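Local structure of HEPN domain-containing protein (Sulfolobus tokodaii, 1WOL) at residues Glu17-Lys22 against Glu105-Ala110; Lys40-Leu45 against Ile111-Trp116. The protein is of unknown function but has an all-helical HEPN domain, and may act on nucleotides or nucleic acids as other members of that family do. All blocks are in the same frame, centred on the assembly; numbering follows the deposited sequence.

Both contacts lean on helix 100-120, which gives its earlier turns to contact 1 and its later ones to contact 2, their centres about 14 Å apart. Contact 1 sets it antiparallel to helix 4-23 at the edge of the bundle, where a single isoleucine meets an alanine, the stem of a lysine and the flat guanidinium of an arginine. Contact 2 sets it parallel to helix 27-48 in the interior, with three apolar pairs and wider burial, 200 against 172 Å². The two meet at R19, whose NH2 lies 3.4 Å from CD1 of I111: the arginine of contact 1 packs on the first residue of segment 111-116.

Contact 1. Residues Glu17-Lys22 against Glu105-Ala110; sequences EARYAK and ECINCA
I107 meets A18, R19 and K22 from one position on helix 100-120, and apolar packing is the main part of what it does. Its CG1 lies 3.9 Å from CB of A18, while CD1 reaches on to the backbone of helix 4-23 and stops 3.7 Å from O of A18. That oxygen also takes the N-H of K22 within its own helix, so the methyl simply packs against a carbonyl already in use. With CG1 anti to the carbonyl carbon (chi1 -77°) and the branch extended beyond it, CD1 ends between A18 and K22, 4.0 Å from CA of R19. No hydrogen bond joins the two segments.

These segments run antiparallel at 164°, their axes 10.4 Å apart, as neighbours in the helical bundle of the HEPN domain. On the buried side both lean on helix 27-48: A18 touches L33, I107 touches S34, and C106 is tied to C31 by a disulfide. A second disulfide, C109 to C72, fastens helix 100-120 to helix 67-77.

The charged side chains contribute mostly carbon and a flat face. K22 crosses I107 at about a right angle, its CB 4.0 Å from CD1 of I107, and the extended chain carries NZ past the isoleucine to a salt bridge with D104, the residue just before E105. R19 turns one face of its guanidinium to the other branch of I107, with NH1 4.2 Å from CG2.

Contact 2. Residues Lys40-Leu45 against Ile111-Trp116; sequences KAVKGL and IRILNW
V42 and I113 make the closest approach here, CG2 to CG2 at 3.7 Å, their side chains crossing at a slant. In V42 that methyl is the branch anti to the carbonyl carbon, whereas in I113 it is the one anti to the backbone N. At A41 the backbones come closest, its CA 5.7 Å from CA of L114, and its CB rests 4.2 Å from CD1 of L114. The short side chain is consistent with helix axes 9.1 Å apart, nearly parallel at 17° inside the HEPN bundle.

Further along, L45 puts CD2 3.9 Å from CZ3 of W116; the two side chains cross at about a right angle, and CD2 comes to the ring obliquely. The tryptophan reaches across because CG stands anti to its backbone N (chi1 170°); L62, P66 and I69 also touch it.

Whereas A41, V42, I113 and L114 are buried, the W116 end is partly exposed, and away from the interface partly exposed K43 pairs with E39 and exposed R112 with D68. Between the segments there is no hydrogen bond or salt bridge, so what holds them is dispersion and the exclusion of water from largely buried apolar surface.

Contact 1. Residues Glu17-Lys22 against Glu105-Ala110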
loop_
_atom_site.group_PDB
_atom_site.type_symbol
_atom_site.label_atom_id
_atom_site.label_comp_id
_atom_site.label_asym_id
_atom_site.label_seq_id
_atom_site.Cartn_x
_atom_site.Cartn_y
_atom_site.Cartn_z
ATOM N N GLU A 17 10.826 -3.745 3.661
ATOM C CA GLU A 17 11.491 -2.417 3.915
ATOM C C GLU A 17 10.617 -1.566 4.831
ATOM O O GLU A 17 11.209 -0.796 5.562
ATOM C CB GLU A 17 11.565 -1.748 2.542
ATOM C CG GLU A 17 12.726 -2.411 1.705
ATOM C CD GLU A 17 12.742 -1.869 0.261
ATOM O OE1 GLU A 17 11.888 -1.156 -0.193
ATOM O OE2 GLU A 17 13.684 -2.331 -0.492
ATOM N N ALA A 18 9.286 -1.709 4.760
ATOM C CA ALA A 18 8.447 -0.910 5.701
ATOM C C ALA A 18 8.707 -1.303 7.118
ATOM O O ALA A 18 8.764 -0.438 7.984
ATOM C CB ALA A 18 6.947 -1.149 5.305
ATOM N N ARG A 19 8.782 -2.626 7.375
ATOM C CA ARG A 19 9.113 -3.036 8.760
ATOM C C ARG A 19 10.481 -2.531 9.158
ATOM O O ARG A 19 10.708 -2.076 10.300
ATOM C CB ARG A 19 9.119 -4.564 8.896
ATOM C CG ARG A 19 7.806 -5.187 8.601
ATOM C CD ARG A 19 7.986 -6.662 8.963
ATOM N NE ARG A 19 6.954 -7.547 8.424
ATOM C CZ ARG A 19 5.793 -7.854 8.992
ATOM N NH1 ARG A 19 5.401 -7.300 10.138
ATOM N NH2 ARG A 19 5.046 -8.867 8.464
ATOM N N TYR A 20 11.470 -2.605 8.218
ATOM C CA TYR A 20 12.818 -2.144 8.545
ATOM C C TYR A 20 12.750 -0.599 8.879
ATOM O O TYR A 20 13.438 -0.115 9.764
ATOM C CB TYR A 20 13.734 -2.465 7.291
ATOM C CG TYR A 20 15.142 -2.076 7.546
ATOM C CD1 TYR A 20 15.694 -1.035 6.760
ATOM C CD2 TYR A 20 15.925 -2.747 8.386
ATOM C CE1 TYR A 20 16.999 -0.679 6.768
ATOM C CE2 TYR A 20 17.354 -2.349 8.480
ATOM C CZ TYR A 20 17.818 -1.285 7.630
ATOM O OH TYR A 20 19.136 -0.778 7.731
ATOM N N ALA A 21 12.004 0.147 8.077
ATOM C CA ALA A 21 11.930 1.576 8.345
ATOM C C ALA A 21 11.301 1.790 9.701
ATOM O O ALA A 21 11.776 2.654 10.486
ATOM C CB ALA A 21 11.014 2.265 7.272
ATOM N N LYS A 22 10.271 1.047 10.061
ATOM C CA LYS A 22 9.642 1.263 11.448
ATOM C C LYS A 22 10.705 0.969 12.489
ATOM O O LYS A 22 10.806 1.695 13.499
ATOM C CB LYS A 22 8.431 0.311 11.541
ATOM C CG LYS A 22 8.000 0.284 13.026
ATOM C CD LYS A 22 6.895 -0.706 13.222
ATOM C CE LYS A 22 6.826 -0.871 14.821
ATOM N NZ LYS A 22 5.783 -1.782 15.262
ATOM N N GLU A 105 -0.437 0.722 11.674
ATOM C CA GLU A 105 -1.696 0.616 10.889
ATOM C C GLU A 105 -1.401 0.514 9.402
ATOM O O GLU A 105 -2.078 -0.231 8.672
ATOM C CB GLU A 105 -2.536 1.887 11.152
ATOM C CG GLU A 105 -3.021 1.838 12.605
ATOM C CD GLU A 105 -3.938 3.056 12.963
ATOM O OE1 GLU A 105 -4.138 3.938 12.122
ATOM O OE2 GLU A 105 -4.386 2.979 14.149
ATOM N N CYS A 106 -0.438 1.246 8.939
ATOM C CA CYS A 106 -0.091 1.166 7.501
ATOM C C CYS A 106 0.540 -0.223 7.212
ATOM O O CYS A 106 0.092 -0.833 6.192
ATOM C CB CYS A 106 1.020 2.163 7.160
ATOM S SG CYS A 106 0.297 3.906 7.110
ATOM N N ILE A 107 1.496 -0.740 7.979
ATOM C CA ILE A 107 2.115 -2.030 7.682
ATOM C C ILE A 107 0.993 -3.093 7.706
ATOM O O ILE A 107 0.974 -3.962 6.828
ATOM C CB ILE A 107 3.198 -2.298 8.690
ATOM C CG1 ILE A 107 4.439 -1.413 8.284
ATOM C CG2 ILE A 107 3.632 -3.802 8.599
ATOM C CD1 ILE A 107 5.517 -1.356 9.437
ATOM N N ASN A 108 0.215 -3.038 8.761
ATOM C CA ASN A 108 -0.824 -4.114 8.828
ATOM C C ASN A 108 -1.862 -4.071 7.783
ATOM O O ASN A 108 -2.384 -5.170 7.366
ATOM C CB ASN A 108 -1.392 -4.046 10.265
ATOM C CG ASN A 108 -0.362 -4.456 11.240
ATOM O OD1 ASN A 108 0.658 -5.061 10.978
ATOM N ND2 ASN A 108 -0.670 -4.145 12.545
ATOM N N CYS A 109 -2.211 -2.884 7.278
ATOM C CA CYS A 109 -3.106 -2.871 6.128
ATOM C C CYS A 109 -2.425 -3.404 4.905
ATOM O O CYS A 109 -3.032 -4.002 4.041
ATOM C CB CYS A 109 -3.562 -1.432 5.799
ATOM S SG CYS A 109 -5.081 -0.988 6.685
ATOM N N ALA A 110 -1.108 -3.077 4.711
ATOM C CA ALA A 110 -0.342 -3.688 3.570
ATOM C C ALA A 110 -0.314 -5.209 3.663
ATOM O O ALA A 110 -0.528 -5.854 2.638
ATOM C CB ALA A 110 1.137 -3.083 3.524
#

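Contact 2. Residues Lys40-Leu45 against Ile111-Trp116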
loop_
_atom_site.group_PDB
_atom_site.type_symbol
_atom_site.label_atom_id
_atom_site.label_comp_id
_atom_site.label_asym_id
_atom_site.label_seq_id
_atom_site.Cartn_x
_atom_site.Cartn_y
_atom_site.Cartn_z
ATOM N N LYS A 40 1.527 -2.447 -5.458
ATOM C CA LYS A 40 2.154 -3.461 -6.261
ATOM C C LYS A 40 1.391 -4.778 -6.214
ATOM O O LYS A 40 1.227 -5.462 -7.238
ATOM C CB LYS A 40 3.617 -3.614 -5.894
ATOM C CG LYS A 40 4.646 -2.479 -6.405
ATOM C CD LYS A 40 4.234 -1.086 -6.802
ATOM C CE LYS A 40 5.409 -0.325 -7.344
ATOM N NZ LYS A 40 4.825 0.907 -7.782
ATOM N N ALA A 41 0.954 -5.188 -5.038
ATOM C CA ALA A 41 0.149 -6.429 -4.926
ATOM C C ALA A 41 -1.131 -6.354 -5.736
ATOM O O ALA A 41 -1.365 -7.333 -6.411
ATOM C CB ALA A 41 -0.202 -6.587 -3.430
ATOM N N VAL A 42 -1.845 -5.250 -5.666
ATOM C CA VAL A 42 -3.135 -5.118 -6.408
ATOM C C VAL A 42 -2.793 -5.051 -7.874
ATOM O O VAL A 42 -3.493 -5.722 -8.641
ATOM C CB VAL A 42 -3.897 -3.965 -5.892
ATOM C CG1 VAL A 42 -5.110 -3.702 -6.778
ATOM C CG2 VAL A 42 -4.393 -4.353 -4.473
ATOM N N LYS A 43 -1.661 -4.439 -8.261
ATOM C CA LYS A 43 -1.412 -4.511 -9.750
ATOM C C LYS A 43 -1.034 -5.926 -10.208
ATOM O O LYS A 43 -1.327 -6.337 -11.437
ATOM C CB LYS A 43 -0.258 -3.477 -10.089
ATOM C CG LYS A 43 -0.875 -2.135 -10.264
ATOM C CD LYS A 43 0.029 -0.971 -10.425
ATOM C CE LYS A 43 -0.735 0.276 -10.884
ATOM N NZ LYS A 43 0.155 1.506 -10.569
ATOM N N GLY A 44 -0.420 -6.693 -9.343
ATOM C CA GLY A 44 -0.101 -8.066 -9.574
ATOM C C GLY A 44 -1.420 -8.853 -9.783
ATOM O O GLY A 44 -1.532 -9.704 -10.640
ATOM N N LEU A 45 -2.352 -8.595 -8.864
ATOM C CA LEU A 45 -3.670 -9.306 -8.991
ATOM C C LEU A 45 -4.369 -8.923 -10.301
ATOM O O LEU A 45 -4.948 -9.802 -10.990
ATOM C CB LEU A 45 -4.577 -8.880 -7.833
ATOM C CG LEU A 45 -6.017 -9.469 -7.854
ATOM C CD1 LEU A 45 -5.925 -10.918 -7.656
ATOM C CD2 LEU A 45 -6.842 -8.691 -6.803
ATOM N N ILE A 111 -0.153 -5.764 4.887
ATOM C CA ILE A 111 -0.138 -7.211 5.033
ATOM C C ILE A 111 -1.526 -7.743 4.707
ATOM O O ILE A 111 -1.613 -8.760 3.968
ATOM C CB ILE A 111 0.191 -7.470 6.480
ATOM C CG1 ILE A 111 1.689 -7.248 6.748
ATOM C CG2 ILE A 111 -0.100 -9.006 6.764
ATOM C CD1 ILE A 111 2.048 -7.192 8.270
ATOM N N ARG A 112 -2.574 -7.056 5.133
ATOM C CA ARG A 112 -3.976 -7.549 4.838
ATOM C C ARG A 112 -4.151 -7.575 3.353
ATOM O O ARG A 112 -4.667 -8.544 2.823
ATOM C CB ARG A 112 -4.988 -6.634 5.594
ATOM C CG ARG A 112 -6.524 -6.595 5.462
ATOM C CD ARG A 112 -6.732 -6.210 6.982
ATOM N NE ARG A 112 -7.551 -7.055 7.438
ATOM C CZ ARG A 112 -7.473 -8.302 7.628
ATOM N NH1 ARG A 112 -8.150 -9.233 6.981
ATOM N NH2 ARG A 112 -6.659 -8.540 8.661
ATOM N N ILE A 113 -3.778 -6.519 2.632
ATOM C CA ILE A 113 -3.962 -6.529 1.156
ATOM C C ILE A 113 -3.073 -7.489 0.452
ATOM O O ILE A 113 -3.572 -8.206 -0.443
ATOM C CB ILE A 113 -3.851 -5.096 0.636
ATOM C CG1 ILE A 113 -4.981 -4.264 1.161
ATOM C CG2 ILE A 113 -3.765 -5.090 -0.951
ATOM C CD1 ILE A 113 -4.855 -2.702 0.916
ATOM N N LEU A 114 -1.802 -7.626 0.822
ATOM C CA LEU A 114 -0.901 -8.542 0.208
ATOM C C LEU A 114 -1.376 -9.984 0.420
ATOM O O LEU A 114 -1.351 -10.760 -0.531
ATOM C CB LEU A 114 0.493 -8.322 0.781
ATOM C CG LEU A 114 1.552 -9.418 0.402
ATOM C CD1 LEU A 114 1.803 -9.366 -1.085
ATOM C CD2 LEU A 114 2.893 -9.089 1.128
ATOM N N ASN A 115 -1.885 -10.286 1.615
ATOM C CA ASN A 115 -2.304 -11.719 1.827
ATOM C C ASN A 115 -3.581 -11.954 1.051
ATOM O O ASN A 115 -3.791 -13.150 0.590
ATOM C CB ASN A 115 -2.667 -11.976 3.301
ATOM C CG ASN A 115 -1.551 -12.016 4.202
ATOM O OD1 ASN A 115 -0.475 -12.297 3.831
ATOM N ND2 ASN A 115 -1.867 -11.819 5.531
ATOM N N TRP A 116 -4.447 -10.959 0.963
ATOM C CA TRP A 116 -5.774 -11.145 0.249
ATOM C C TRP A 116 -5.446 -11.333 -1.246
ATOM O O TRP A 116 -5.979 -12.199 -1.921
ATOM C CB TRP A 116 -6.594 -9.962 0.555
ATOM C CG TRP A 116 -7.840 -9.900 -0.290
ATOM C CD1 TRP A 116 -9.064 -10.611 -0.064
ATOM C CD2 TRP A 116 -8.058 -9.104 -1.447
ATOM N NE1 TRP A 116 -9.995 -10.236 -1.041
ATOM C CE2 TRP A 116 -9.414 -9.316 -1.881
ATOM C CE3 TRP A 116 -7.251 -8.196 -2.147
ATOM C CZ2 TRP A 116 -9.977 -8.657 -2.993
ATOM C CZ3 TRP A 116 -7.812 -7.557 -3.247
ATOM C CH2 TRP A 116 -9.159 -7.786 -3.661
#